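Glutaminase 1 (Escherichia coli, PDB 1U60) catalyses the hydrolysis of L-glutamine to L-glutamate and ammonium, as a homotetrameric enzyme of the glutaminase family. Local coordinates at residues L2-L7 / N51-G56; V11-T16 / A300-Y305. One frame throughout, in Å; residues are numbered along the deposited sequence.

Contact 1. Residues L2-L7 / N51-G56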
loop_
_atom_site.group_PDB
_atom_site.type_symbol
_atom_site.label_atom_id
_atom_site.label_comp_id
_atom_site.label_asym_id
_atom_site.label_seq_id
_atom_site.Cartn_x
_atom_site.Cartn_y
_atom_site.Cartn_z
ATOM N N LEU A 2 -5.437 25.888 9.525
ATOM C CA LEU A 2 -6.710 25.162 9.214
ATOM C C LEU A 2 -7.934 25.871 9.782
ATOM O O LEU A 2 -7.904 26.368 10.919
ATOM C CB LEU A 2 -6.677 23.756 9.824
ATOM C CG LEU A 2 -5.594 22.808 9.290
ATOM C CD1 LEU A 2 -5.354 21.675 10.237
ATOM C CD2 LEU A 2 -6.016 22.268 7.943
ATOM N N ASP A 3 -9.037 25.814 9.039
ATOM C CA ASP A 3 -10.290 26.450 9.435
ATOM C C ASP A 3 -11.099 25.656 10.491
ATOM O O ASP A 3 -11.703 24.618 10.178
ATOM C CB ASP A 3 -11.129 26.645 8.175
ATOM C CG ASP A 3 -12.320 27.560 8.392
ATOM O OD1 ASP A 3 -13.079 27.376 9.362
ATOM O OD2 ASP A 3 -12.578 28.500 7.621
ATOM N N ALA A 4 -11.156 26.166 11.723
ATOM C CA ALA A 4 -11.833 25.476 12.832
ATOM C C ALA A 4 -13.300 25.155 12.539
ATOM O O ALA A 4 -13.801 24.088 12.885
ATOM C CB ALA A 4 -11.730 26.307 14.107
ATOM N N ASN A 5 -13.995 26.097 11.907
ATOM C CA ASN A 5 -15.374 25.867 11.545
ATOM C C ASN A 5 -15.518 24.703 10.566
ATOM O O ASN A 5 -16.391 23.859 10.751
ATOM C CB ASN A 5 -16.017 27.162 10.988
ATOM C CG ASN A 5 -16.226 28.212 12.080
ATOM O OD1 ASN A 5 -16.826 27.929 13.106
ATOM N ND2 ASN A 5 -15.744 29.424 11.852
ATOM N N LYS A 6 -14.660 24.632 9.559
ATOM C CA LYS A 6 -14.759 23.533 8.578
ATOM C C LYS A 6 -14.423 22.186 9.224
ATOM O O LYS A 6 -15.042 21.179 8.915
ATOM C CB LYS A 6 -13.895 23.773 7.337
ATOM C CG LYS A 6 -14.464 24.828 6.412
ATOM C CD LYS A 6 -13.549 25.156 5.269
ATOM C CE LYS A 6 -14.261 26.094 4.246
ATOM N NZ LYS A 6 -13.259 26.972 3.539
ATOM N N LEU A 7 -13.468 22.169 10.151
ATOM C CA LEU A 7 -13.084 20.912 10.804
ATOM C C LEU A 7 -14.184 20.404 11.734
ATOM O O LEU A 7 -14.540 19.224 11.712
ATOM C CB LEU A 7 -11.772 21.092 11.577
ATOM C CG LEU A 7 -10.458 20.800 10.834
ATOM C CD1 LEU A 7 -10.325 21.355 9.488
ATOM C CD2 LEU A 7 -9.314 21.264 11.721
ATOM N N ASN A 51 -5.153 21.240 18.050
ATOM C CA ASN A 51 -6.582 21.513 18.143
ATOM C C ASN A 51 -7.393 20.239 18.008
ATOM O O ASN A 51 -7.039 19.367 17.201
ATOM C CB ASN A 51 -6.976 22.551 17.078
ATOM C CG ASN A 51 -6.401 23.923 17.429
ATOM O OD1 ASN A 51 -6.642 24.384 18.552
ATOM N ND2 ASN A 51 -5.544 24.480 16.578
ATOM N N VAL A 52 -8.507 20.160 18.734
ATOM C CA VAL A 52 -9.272 18.933 18.858
ATOM C C VAL A 52 -10.714 19.221 18.515
ATOM O O VAL A 52 -11.288 20.167 19.052
ATOM C CB VAL A 52 -9.228 18.354 20.301
ATOM C CG1 VAL A 52 -10.070 17.109 20.394
ATOM C CG2 VAL A 52 -7.807 18.071 20.721
ATOM N N TYR A 53 -11.299 18.410 17.643
ATOM C CA TYR A 53 -12.684 18.549 17.190
ATOM C C TYR A 53 -13.318 17.172 17.256
ATOM O O TYR A 53 -12.749 16.207 16.723
ATOM C CB TYR A 53 -12.773 19.041 15.744
ATOM C CG TYR A 53 -12.013 20.308 15.552
ATOM C CD1 TYR A 53 -12.594 21.547 15.879
ATOM C CD2 TYR A 53 -10.670 20.289 15.162
ATOM C CE1 TYR A 53 -11.850 22.740 15.795
ATOM C CE2 TYR A 53 -9.945 21.456 15.063
ATOM C CZ TYR A 53 -10.530 22.677 15.364
ATOM O OH TYR A 53 -9.788 23.821 15.282
ATOM N N SER A 54 -14.490 17.048 17.857
ATOM C CA SER A 54 -15.130 15.731 17.896
ATOM C C SER A 54 -16.632 15.786 17.908
ATOM O O SER A 54 -17.218 16.842 18.103
ATOM C CB SER A 54 -14.620 14.940 19.093
ATOM O OG SER A 54 -15.290 15.330 20.289
ATOM N N ALA A 55 -17.229 14.625 17.679
ATOM C CA ALA A 55 -18.669 14.422 17.708
ATOM C C ALA A 55 -18.941 13.038 18.218
ATOM O O ALA A 55 -18.131 12.114 18.038
ATOM C CB ALA A 55 -19.274 14.577 16.279
ATOM N N GLY A 56 -20.072 12.876 18.905
ATOM C CA GLY A 56 -20.449 11.604 19.459
ATOM C C GLY A 56 -19.804 11.299 20.776
ATOM O O GLY A 56 -19.360 12.200 21.522
HETATM O O HOH W 1 -7.830 24.075 13.488
#
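In the antiparallel five-stranded sheet of this glutaminase, the outermost strand 52-56 presents Tyr-53 to the first turn of the N-terminal helix 4-18, where Ala-4 and Leu-7 receive the ring. Leu-7 supplies the main cover: its CB sits over one face of the phenol, offset toward the rim, 4.0 Å from the ring centroid and only 15° off the normal, a CH-pi contact. The CD2 branch of the same leucine packs more tightly, with 3.4 Å between Leu-7 CD2 and Tyr-53 CE2. Nearer the hydroxyl the partner changes. The methyl of Ala-4 lies 3.4 Å from Tyr-53 OH, and Ala-4 CB approaches Tyr-53 CE1 at 3.9 Å. With chi1 at -55°, Tyr-53 CG stands anti to the carbonyl carbon, which carries the ring out from the strand and along the helix start. No direct hydrogen bond joins the two segments. The phenol instead reaches a water at 2.7 Å from Tyr-53 OH, and this water donates a weak, long bond to the carbonyl oxygen of Leu-2, a loose water link between the phenol and the residue before the N-cap. The helix start is closed by Asp-3 at the N-cap: its OD1 accepts from Lys-6 N at 3.2 Å, the N-H coming from above the carboxylate plane, 51° out of it. Backbone pairing of Tyr-53 with Ile-45 holds the strand against strand 42-47, and Leu-7 also touches Ile-45 and Thr-47, extending the apolar contact onto that neighbour. An N-capped helix running alongside an edge strand in nearly the same direction, with an aromatic residue of that strand against its first turn, is alpha-on-beta packing, here within the beta-lactamase-like fold of the glutaminase family.

Contact 2. Residues V11-T16 / A300-Y305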
loop_
_atom_site.group_PDB
_atom_site.type_symbol
_atom_site.label_atom_id
_atom_site.label_comp_id
_atom_site.label_asym_id
_atom_site.label_seq_id
_atom_site.Cartn_x
_atom_site.Cartn_y
_atom_site.Cartn_z
ATOM N N VAL A 11 -16.453 16.770 11.233
ATOM C CA VAL A 11 -16.747 15.697 12.168
ATOM C C VAL A 11 -18.252 15.636 12.504
ATOM O O VAL A 11 -18.778 14.550 12.682
ATOM C CB VAL A 11 -15.937 15.721 13.529
ATOM C CG1 VAL A 11 -14.430 15.638 13.239
ATOM C CG2 VAL A 11 -16.238 16.902 14.364
ATOM N N ASP A 12 -18.894 16.794 12.642
ATOM C CA ASP A 12 -20.362 16.845 12.830
ATOM C C ASP A 12 -21.153 16.167 11.718
ATOM O O ASP A 12 -22.030 15.332 11.981
ATOM C CB ASP A 12 -20.837 18.306 12.997
ATOM C CG ASP A 12 -20.463 18.882 14.378
ATOM O OD1 ASP A 12 -19.992 18.129 15.245
ATOM O OD2 ASP A 12 -20.645 20.075 14.681
ATOM N N GLN A 13 -20.826 16.481 10.480
ATOM C CA GLN A 13 -21.515 15.875 9.336
ATOM C C GLN A 13 -21.213 14.392 9.184
ATOM O O GLN A 13 -22.099 13.603 8.847
ATOM C CB GLN A 13 -21.182 16.652 8.062
ATOM C CG GLN A 13 -21.655 18.111 8.183
ATOM C CD GLN A 13 -21.508 18.958 6.919
ATOM O OE1 GLN A 13 -20.916 18.523 5.919
ATOM N NE2 GLN A 13 -22.057 20.183 6.967
ATOM N N ALA A 14 -19.973 13.976 9.444
ATOM C CA ALA A 14 -19.687 12.548 9.399
ATOM C C ALA A 14 -20.490 11.764 10.434
ATOM O O ALA A 14 -20.933 10.655 10.165
ATOM C CB ALA A 14 -18.170 12.288 9.615
ATOM N N TYR A 15 -20.585 12.325 11.630
ATOM C CA TYR A 15 -21.319 11.720 12.732
ATOM C C TYR A 15 -22.812 11.693 12.352
ATOM O O TYR A 15 -23.458 10.661 12.444
ATOM C CB TYR A 15 -21.110 12.525 14.014
ATOM C CG TYR A 15 -21.937 12.015 15.144
ATOM C CD1 TYR A 15 -21.555 10.898 15.883
ATOM C CD2 TYR A 15 -23.140 12.649 15.487
ATOM C CE1 TYR A 15 -22.352 10.398 16.924
ATOM C CE2 TYR A 15 -23.938 12.151 16.518
ATOM C CZ TYR A 15 -23.543 11.031 17.235
ATOM O OH TYR A 15 -24.337 10.525 18.254
ATOM N N THR A 16 -23.332 12.812 11.884
ATOM C CA THR A 16 -24.791 12.859 11.569
ATOM C C THR A 16 -25.140 11.847 10.510
ATOM O O THR A 16 -26.116 11.102 10.659
ATOM C CB THR A 16 -25.234 14.247 11.151
ATOM O OG1 THR A 16 -24.970 15.170 12.213
ATOM C CG2 THR A 16 -26.792 14.300 10.876
ATOM N N ALA A 300 -12.257 12.628 5.739
ATOM C CA ALA A 300 -11.154 12.755 4.823
ATOM C C ALA A 300 -11.689 13.238 3.461
ATOM O O ALA A 300 -11.065 14.090 2.806
ATOM C CB ALA A 300 -10.408 11.428 4.667
ATOM N N LYS A 301 -12.850 12.744 3.060
ATOM C CA LYS A 301 -13.415 13.111 1.753
ATOM C C LYS A 301 -13.886 14.570 1.771
ATOM O O LYS A 301 -13.686 15.329 0.821
ATOM C CB LYS A 301 -14.595 12.231 1.423
ATOM C CG LYS A 301 -15.208 12.510 0.057
ATOM C CD LYS A 301 -16.036 11.334 -0.448
ATOM C CE LYS A 301 -16.584 11.600 -1.854
ATOM N NZ LYS A 301 -18.072 11.588 -1.855
ATOM N N GLN A 302 -14.529 14.960 2.853
ATOM C CA GLN A 302 -15.033 16.331 2.995
ATOM C C GLN A 302 -13.880 17.336 3.008
ATOM O O GLN A 302 -14.034 18.428 2.478
ATOM C CB GLN A 302 -15.829 16.505 4.277
ATOM C CG GLN A 302 -17.219 15.871 4.336
ATOM C CD GLN A 302 -17.847 16.081 5.715
ATOM O OE1 GLN A 302 -18.248 17.214 6.045
ATOM N NE2 GLN A 302 -17.847 15.024 6.553
ATOM N N LEU A 303 -12.729 16.976 3.599
ATOM C CA LEU A 303 -11.617 17.907 3.732
ATOM C C LEU A 303 -10.612 17.781 2.581
ATOM O O LEU A 303 -9.651 18.568 2.522
ATOM C CB LEU A 303 -10.925 17.728 5.103
ATOM C CG LEU A 303 -11.772 18.012 6.337
ATOM C CD1 LEU A 303 -10.966 17.780 7.623
ATOM C CD2 LEU A 303 -12.377 19.421 6.288
ATOM N N GLY A 304 -10.834 16.819 1.673
ATOM C CA GLY A 304 -10.031 16.645 0.464
ATOM C C GLY A 304 -8.644 16.012 0.694
ATOM O O GLY A 304 -7.706 16.325 -0.034
ATOM N N TYR A 305 -8.495 15.165 1.722
ATOM C CA TYR A 305 -7.190 14.520 2.011
ATOM C C TYR A 305 -7.062 13.095 1.506
ATOM O O TYR A 305 -7.915 12.241 1.797
ATOM C CB TYR A 305 -6.905 14.504 3.512
ATOM C CG TYR A 305 -6.822 15.884 4.107
ATOM C CD1 TYR A 305 -5.907 16.828 3.595
ATOM C CD2 TYR A 305 -7.594 16.235 5.224
ATOM C CE1 TYR A 305 -5.800 18.091 4.161
ATOM C CE2 TYR A 305 -7.499 17.501 5.755
ATOM C CZ TYR A 305 -6.602 18.414 5.235
ATOM O OH TYR A 305 -6.479 19.685 5.773
#
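Gln-302 stretches out from helix 290-303 and lays its terminal amide beside the aliphatic base of Gln-13, with Gln-302 OE1 3.6 Å from Gln-13 CB. The two amide planes are almost parallel, 8° apart. The Gln-13 amide is probably turned over in the model, so no polar pairing with Gln-302 is assigned. At the other end of the Gln-302 amide, NE2 lies 3.7 Å from Ala-14 N and 4.1 Å from Ala-14 CB. The Gln-302 side chain is extended beyond CG (chi2 177°), which gives it the length to cross between the two segments, whose nearest CA atoms, those of Ala-14 and Gln-302, are 8.8 Å apart. The contact brings together the first and last helices of the fold, 4-18 and 290-303. The amide nitrogen of Gln-302 donates to Ala-10 O on the first helix and is also hydrogen-bonded to Ser-298 OG on its own, which fixes the rotation of the group. Beyond Gln-302 the C-terminal helix closes in a Schellman motif: Gly-304 takes a positive phi of 76°, and Tyr-305 N bonds back to Ala-300 O at 3.0 Å.

Both contacts use helix 4-18, contact 1 at its first turn and contact 2 farther along, with centres 10 Å apart on the same side of the chain's centre. Their segments alternate in sequence: 2-7, 11-16, 51-56, then 300-305. The one N-terminal helix therefore meets the outermost strand 52-56 of the five-stranded sheet and the C-terminal helix 290-303, joining the two ends of the chain. The contacts also touch directly, through Ala-55 CB and Tyr-15 CB at 3.6 Å and through Leu-2 CD2 and Tyr-305 OH at 3.4 Å. Both lie away from the predicted substrate-binding residues; contact 1 is helix-on-strand packing and contact 2 helix-on-helix, between two helices that both touch strand 42-47.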